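Local coordinates for 3,4-Dihydroxy-2-butanone 4-phosphate Synthase (Candida albicans, PDB 1TKU), which catalyses the conversion of D-ribulose 5-phosphate to formate and 3,4-dihydroxy-2-butanone 4-phosphate, at residues E32-M37 with I164-R169; E19-M24 with K191-N196. All coordinates share one frame; numbering follows the deposited sequence.

From the N terminus, helix 8-16 leads into strand 21-24, and the next strand, 34-38, lies antiparallel beside it in the same sheet. Contact 1 joins segments 32-37 and 164-169, closing a loop of 126 residues. Contact 2 joins 19-24 and 191-196 across a longer one, of 166 residues, just as the C-terminal helix 195-203 begins. Contact 1 is therefore nested inside contact 2. With the pairing of 34-38 and 21-24 between them, they complete a mixed four-stranded sheet in the order 162-166, 34-38, 21-24, 191-194. Their centres are 9 Å apart, and the inner pair joins them: Val23 N lies 2.8 Å from Asp34 O, probably hydrogen-bonded, and Val23 also packs on Ile36.

Contact 1 (E32-M37 with I164-R169); sequences EGDLIM and ICELVR. With 5RP (ribulose-5-phosphate), chain D.
Leu35 and Cys165 form the hydrogen-bonded pair of an antiparallel strand pairing, 34-37 with 164-166 (169° between the short axes), in the mixed sheet of this synthase. Leu35 N donates to Cys165 O at 2.9 Å, and Leu35 O accepts Cys165 N in its carbonyl plane. The tight part is the neighbouring pair Ile36 and Ile164, whose side chains run side by side; Ile36 CG1 is only 3.3 Å from Ile164 CG2, closer than normal carbon contact. On the other face of the sheet Leu35 and Leu167 cross at about a right angle, with Leu35 CG against Leu167 CD2. In contrast to the dry Ile36/Ile164 packing, the Gly33/Leu167 end is hydrated: Leu167 N keeps a good bond to Gly33 O (3.0 Å), and a water donates to both Gly33 O and Leu167 O. Asp34 and Glu166 line the substrate side, their carboxylates turned 84° apart; Glu166 OE2 is hydrogen-bonded to Ser55 OG. Ile164 CG1 sits between the backbone N and carbonyl carbon (chi1 75°), which brings it to 3.0 Å from O13 of the bound ribulose-5-phosphate. Asp34, a substrate-binding residue, places OD2 2.6 Å from O4 of the ligand.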
loop_
_atom_site.group_PDB
_atom_site.type_symbol
_atom_site.label_atom_id
_atom_site.label_comp_id
_atom_site.label_asym_id
_atom_site.label_seq_id
_atom_site.Cartn_x
_atom_site.Cartn_y
_atom_site.Cartn_z
ATOM N N GLU B 32 -8.406 6.958 15.001
ATOM C CA GLU B 32 -7.925 7.298 13.664
ATOM C C GLU B 32 -8.984 6.801 12.682
ATOM O O GLU B 32 -9.520 5.703 12.848
ATOM C CB GLU B 32 -6.572 6.627 13.399
ATOM C CG GLU B 32 -5.555 6.868 14.509
ATOM C CD GLU B 32 -4.201 6.258 14.212
ATOM O OE1 GLU B 32 -4.149 5.187 13.572
ATOM O OE2 GLU B 32 -3.186 6.841 14.642
ATOM N N GLY B 33 -9.276 7.607 11.665
ATOM C CA GLY B 33 -10.302 7.249 10.699
ATOM C C GLY B 33 -9.897 6.480 9.455
ATOM O O GLY B 33 -8.777 6.600 8.953
ATOM N N ASP B 34 -10.847 5.691 8.958
ATOM C CA ASP B 34 -10.679 4.870 7.767
ATOM C C ASP B 34 -11.764 5.203 6.745
ATOM O O ASP B 34 -12.905 5.474 7.112
ATOM C CB ASP B 34 -10.825 3.392 8.136
ATOM C CG ASP B 34 -9.519 2.640 8.093
ATOM O OD1 ASP B 34 -8.517 3.143 8.633
ATOM O OD2 ASP B 34 -9.508 1.528 7.523
ATOM N N LEU B 35 -11.406 5.188 5.467
ATOM C CA LEU B 35 -12.391 5.409 4.417
ATOM C C LEU B 35 -12.857 4.005 4.042
ATOM O O LEU B 35 -12.031 3.114 3.834
ATOM C CB LEU B 35 -11.762 6.081 3.193
ATOM C CG LEU B 35 -11.624 7.602 3.225
ATOM C CD1 LEU B 35 -10.937 8.082 1.948
ATOM C CD2 LEU B 35 -13.004 8.230 3.354
ATOM N N ILE B 36 -14.170 3.802 3.982
ATOM C CA ILE B 36 -14.726 2.498 3.629
ATOM C C ILE B 36 -15.873 2.651 2.630
ATOM O O ILE B 36 -16.722 3.526 2.784
ATOM C CB ILE B 36 -15.312 1.761 4.870
ATOM C CG1 ILE B 36 -14.232 1.516 5.923
ATOM C CG2 ILE B 36 -15.911 0.425 4.443
ATOM C CD1 ILE B 36 -13.765 2.743 6.649
ATOM N N MET B 37 -15.896 1.803 1.606
ATOM C CA MET B 37 -16.992 1.832 0.639
ATOM C C MET B 37 -17.206 0.433 0.072
ATOM O O MET B 37 -16.385 -0.467 0.290
ATOM C CB MET B 37 -16.742 2.845 -0.495
ATOM C CG MET B 37 -15.714 2.450 -1.551
ATOM S SD MET B 37 -15.898 3.466 -3.065
ATOM C CE MET B 37 -17.387 2.719 -3.767
ATOM N N ILE B 164 -11.148 -0.697 2.037
ATOM C CA ILE B 164 -10.790 0.304 3.028
ATOM C C ILE B 164 -9.327 0.733 3.007
ATOM O O ILE B 164 -8.477 0.082 2.400
ATOM C CB ILE B 164 -11.082 -0.225 4.455
ATOM C CG1 ILE B 164 -10.023 -1.257 4.864
ATOM C CG2 ILE B 164 -12.457 -0.890 4.506
ATOM C CD1 ILE B 164 -9.932 -2.458 3.963
ATOM N N CYS B 165 -9.055 1.848 3.680
ATOM C CA CYS B 165 -7.700 2.371 3.824
ATOM C C CYS B 165 -7.707 3.506 4.842
ATOM O O CYS B 165 -8.707 4.211 4.992
ATOM C CB CYS B 165 -7.132 2.857 2.490
ATOM S SG CYS B 165 -5.310 2.717 2.444
ATOM N N GLU B 166 -6.583 3.669 5.535
ATOM C CA GLU B 166 -6.428 4.687 6.576
ATOM C C GLU B 166 -6.174 6.104 6.067
ATOM O O GLU B 166 -5.273 6.325 5.259
ATOM C CB GLU B 166 -5.266 4.309 7.507
ATOM C CG GLU B 166 -5.305 2.902 8.083
ATOM C CD GLU B 166 -4.568 1.875 7.233
ATOM O OE1 GLU B 166 -4.292 0.776 7.757
ATOM O OE2 GLU B 166 -4.266 2.148 6.051
ATOM N N LEU B 167 -6.957 7.063 6.555
ATOM C CA LEU B 167 -6.786 8.462 6.164
ATOM C C LEU B 167 -5.473 8.992 6.737
ATOM O O LEU B 167 -5.129 8.691 7.881
ATOM C CB LEU B 167 -7.949 9.306 6.698
ATOM C CG LEU B 167 -9.264 9.207 5.926
ATOM C CD1 LEU B 167 -10.400 9.772 6.752
ATOM C CD2 LEU B 167 -9.126 9.962 4.610
ATOM N N VAL B 168 -4.739 9.767 5.939
ATOM C CA VAL B 168 -3.470 10.339 6.392
ATOM C C VAL B 168 -3.409 11.826 6.072
ATOM O O VAL B 168 -3.900 12.269 5.030
ATOM C CB VAL B 168 -2.251 9.648 5.728
ATOM C CG1 VAL B 168 -2.280 8.154 6.001
ATOM C CG2 VAL B 168 -2.246 9.915 4.237
ATOM N N ARG B 169 -2.805 12.594 6.975
ATOM C CA ARG B 169 -2.666 14.040 6.807
ATOM C C ARG B 169 -1.633 14.384 5.738
ATOM O O ARG B 169 -0.561 13.780 5.685
ATOM C CB ARG B 169 -2.237 14.683 8.130
ATOM C CG ARG B 169 -3.284 14.653 9.230
ATOM C CD ARG B 169 -2.627 14.846 10.592
ATOM N NE ARG B 169 -1.717 15.987 10.603
ATOM C CZ ARG B 169 -2.103 17.257 10.664
ATOM N NH1 ARG B 169 -1.197 18.226 10.662
ATOM N NH2 ARG B 169 -3.390 17.561 10.741
HETATM C C2 5RP D . -6.729 -0.327 10.358
HETATM C C3 5RP D . -7.623 -0.683 9.189
HETATM C C5 5RP D . -7.038 -1.493 8.032
HETATM O O13 5RP D . -7.819 -1.472 6.818
HETATM C C6 5RP D . -6.784 -2.983 8.471
HETATM O O14 5RP D . -6.095 -3.700 7.427
HETATM C C7 5RP D . -8.093 -3.765 8.802
HETATM O O8 5RP D . -8.578 -3.343 10.079
HETATM P P9 5RP D . -8.956 -4.359 11.262
HETATM O O12 5RP D . -7.683 -5.196 11.750
HETATM O O11 5RP D . -10.113 -5.374 10.794
HETATM O O10 5RP D . -9.544 -3.456 12.446
HETATM O O4 5RP D . -8.799 -0.348 9.151
HETATM O O1 5RP D . -7.414 0.483 11.337
HETATM O O HOH W 1 -6.269 7.009 9.819
#

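Contact 2 (E19-M24 with K191-N196); sequences EFLIVM and KIININ
Ile193 sets its CD1 methyl against both Leu21 and Val23, the main packing of a parallel strand pair, 21-24 with 191-194, whose short axes diverge by 27°. With chi1 at 62°, Ile193 CG1 lies between its own backbone N and carbonyl carbon, and CD1 reaches over the backbone of the neighbouring strand, 3.0 Å from Ile22 O, and meets Leu21 CB at 3.4 Å. The Leu21 side chain crosses that of Ile193 at about a right angle. Val23 meets the Ile193 side chain obliquely, its CG2 also 3.4 Å from Ile193 CD1; both carbon approaches are tighter than usual. On the opposite face Ile22 and Ile192 run side by side, Ile22 CB 3.8 Å from Ile192 CG1, and Met24 lies alongside Ile192 in the same sense, bringing its CG near Ile192 CG2. A backbone ladder holds this register: Ile22 N to Lys191 O is nearly straight (174° at the hydrogen), Ile193 N donates to Ile22 O, and Met24 N to Ile193 O. The last rung, Ile195 N to Met24 O at 2.8 Å, ties in the first turn of helix 195-203, which Asn194 N-caps through OD1 to Gln197 N. At the other end, a water bridges Glu19 OE2, Phe20 O and Lys191 N. Helix 8-16 packs on Leu21 and Ile193, helix 178-188 on Ile22 and Met24, while strand 34-38 flanks strand 21-24 on its other edge.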
loop_
_atom_site.group_PDB
_atom_site.type_symbol
_atom_site.label_atom_id
_atom_site.label_comp_id
_atom_site.label_asym_id
_atom_site.label_seq_id
_atom_site.Cartn_x
_atom_site.Cartn_y
_atom_site.Cartn_z
ATOM N N GLU B 19 -21.052 5.867 -2.061
ATOM C CA GLU B 19 -20.254 6.863 -1.356
ATOM C C GLU B 19 -19.355 6.180 -0.341
ATOM O O GLU B 19 -19.619 5.053 0.079
ATOM C CB GLU B 19 -21.138 7.844 -0.584
ATOM C CG GLU B 19 -22.203 8.556 -1.384
ATOM C CD GLU B 19 -22.945 9.588 -0.551
ATOM O OE1 GLU B 19 -24.128 9.852 -0.846
ATOM O OE2 GLU B 19 -22.345 10.146 0.393
ATOM N N PHE B 20 -18.293 6.876 0.046
ATOM C CA PHE B 20 -17.388 6.379 1.068
ATOM C C PHE B 20 -18.027 6.799 2.380
ATOM O O PHE B 20 -18.904 7.668 2.408
ATOM C CB PHE B 20 -16.027 7.082 1.029
ATOM C CG PHE B 20 -15.095 6.588 -0.030
ATOM C CD1 PHE B 20 -14.888 7.330 -1.188
ATOM C CD2 PHE B 20 -14.374 5.413 0.156
ATOM C CE1 PHE B 20 -13.973 6.911 -2.145
ATOM C CE2 PHE B 20 -13.455 4.986 -0.797
ATOM C CZ PHE B 20 -13.253 5.737 -1.947
ATOM N N LEU B 21 -17.588 6.163 3.456
ATOM C CA LEU B 21 -18.006 6.518 4.799
ATOM C C LEU B 21 -16.691 6.597 5.553
ATOM O O LEU B 21 -15.768 5.835 5.265
ATOM C CB LEU B 21 -18.884 5.441 5.440
ATOM C CG LEU B 21 -20.339 5.308 4.990
ATOM C CD1 LEU B 21 -21.010 4.228 5.840
ATOM C CD2 LEU B 21 -21.070 6.638 5.148
ATOM N N ILE B 22 -16.582 7.552 6.468
ATOM C CA ILE B 22 -15.389 7.665 7.295
ATOM C C ILE B 22 -15.818 6.862 8.518
ATOM O O ILE B 22 -16.867 7.131 9.105
ATOM C CB ILE B 22 -15.094 9.135 7.665
ATOM C CG1 ILE B 22 -14.678 9.902 6.404
ATOM C CG2 ILE B 22 -13.983 9.202 8.717
ATOM C CD1 ILE B 22 -14.630 11.408 6.572
ATOM N N VAL B 23 -15.029 5.857 8.882
ATOM C CA VAL B 23 -15.380 4.988 9.997
ATOM C C VAL B 23 -14.376 4.995 11.143
ATOM O O VAL B 23 -13.193 4.722 10.944
ATOM C CB VAL B 23 -15.550 3.534 9.496
ATOM C CG1 VAL B 23 -16.003 2.634 10.630
ATOM C CG2 VAL B 23 -16.558 3.494 8.337
ATOM N N MET B 24 -14.865 5.304 12.340
ATOM C CA MET B 24 -14.037 5.334 13.545
ATOM C C MET B 24 -14.463 4.148 14.410
ATOM O O MET B 24 -15.518 3.559 14.178
ATOM C CB MET B 24 -14.276 6.627 14.337
ATOM C CG MET B 24 -14.520 7.879 13.503
ATOM S SD MET B 24 -13.144 8.392 12.456
ATOM C CE MET B 24 -11.854 8.707 13.694
ATOM N N LYS B 191 -19.916 11.338 4.934
ATOM C CA LYS B 191 -20.511 11.098 6.246
ATOM C C LYS B 191 -19.580 10.276 7.128
ATOM O O LYS B 191 -18.775 9.490 6.632
ATOM C CB LYS B 191 -21.847 10.366 6.091
ATOM C CG LYS B 191 -22.966 11.212 5.489
ATOM C CD LYS B 191 -24.145 10.333 5.090
ATOM C CE LYS B 191 -25.412 11.144 4.859
ATOM N NZ LYS B 191 -25.212 12.256 3.892
ATOM N N ILE B 192 -19.709 10.457 8.439
ATOM C CA ILE B 192 -18.877 9.750 9.407
ATOM C C ILE B 192 -19.723 8.927 10.375
ATOM O O ILE B 192 -20.783 9.371 10.823
ATOM C CB ILE B 192 -18.036 10.743 10.247
ATOM C CG1 ILE B 192 -17.310 11.731 9.332
ATOM C CG2 ILE B 192 -17.026 9.986 11.095
ATOM C CD1 ILE B 192 -18.193 12.842 8.797
ATOM N N ILE B 193 -19.259 7.719 10.677
ATOM C CA ILE B 193 -19.947 6.837 11.620
ATOM C C ILE B 193 -18.878 6.131 12.443
ATOM O O ILE B 193 -17.686 6.275 12.171
ATOM C CB ILE B 193 -20.800 5.736 10.910
ATOM C CG1 ILE B 193 -19.906 4.825 10.063
ATOM C CG2 ILE B 193 -21.888 6.375 10.060
ATOM C CD1 ILE B 193 -19.323 5.483 8.833
ATOM N N ASN B 194 -19.293 5.394 13.469
ATOM C CA ASN B 194 -18.330 4.642 14.261
ATOM C C ASN B 194 -18.858 3.227 14.483
ATOM O O ASN B 194 -20.065 2.980 14.414
ATOM C CB ASN B 194 -17.990 5.355 15.590
ATOM C CG ASN B 194 -19.177 5.495 16.523
ATOM O OD1 ASN B 194 -19.628 4.518 17.129
ATOM N ND2 ASN B 194 -19.683 6.720 16.654
ATOM N N ILE B 195 -17.940 2.296 14.712
ATOM C CA ILE B 195 -18.290 0.895 14.893
ATOM C C ILE B 195 -19.256 0.605 16.041
ATOM O O ILE B 195 -20.160 -0.216 15.894
ATOM C CB ILE B 195 -17.007 0.046 15.035
ATOM C CG1 ILE B 195 -16.183 0.170 13.748
ATOM C CG2 ILE B 195 -17.360 -1.415 15.304
ATOM C CD1 ILE B 195 -14.901 -0.634 13.733
ATOM N N ASN B 196 -19.073 1.267 17.179
ATOM C CA ASN B 196 -19.975 1.053 18.310
ATOM C C ASN B 196 -21.396 1.396 17.896
ATOM O O ASN B 196 -22.359 0.736 18.286
ATOM C CB ASN B 196 -19.568 1.927 19.493
ATOM C CG ASN B 196 -18.791 1.160 20.536
ATOM O OD1 ASN B 196 -17.736 0.595 20.251
ATOM N ND2 ASN B 196 -19.314 1.128 21.757
HETATM O O HOH W 2 -20.800 9.569 2.858
HETATM O O HOH W 3 -23.399 12.372 1.855
#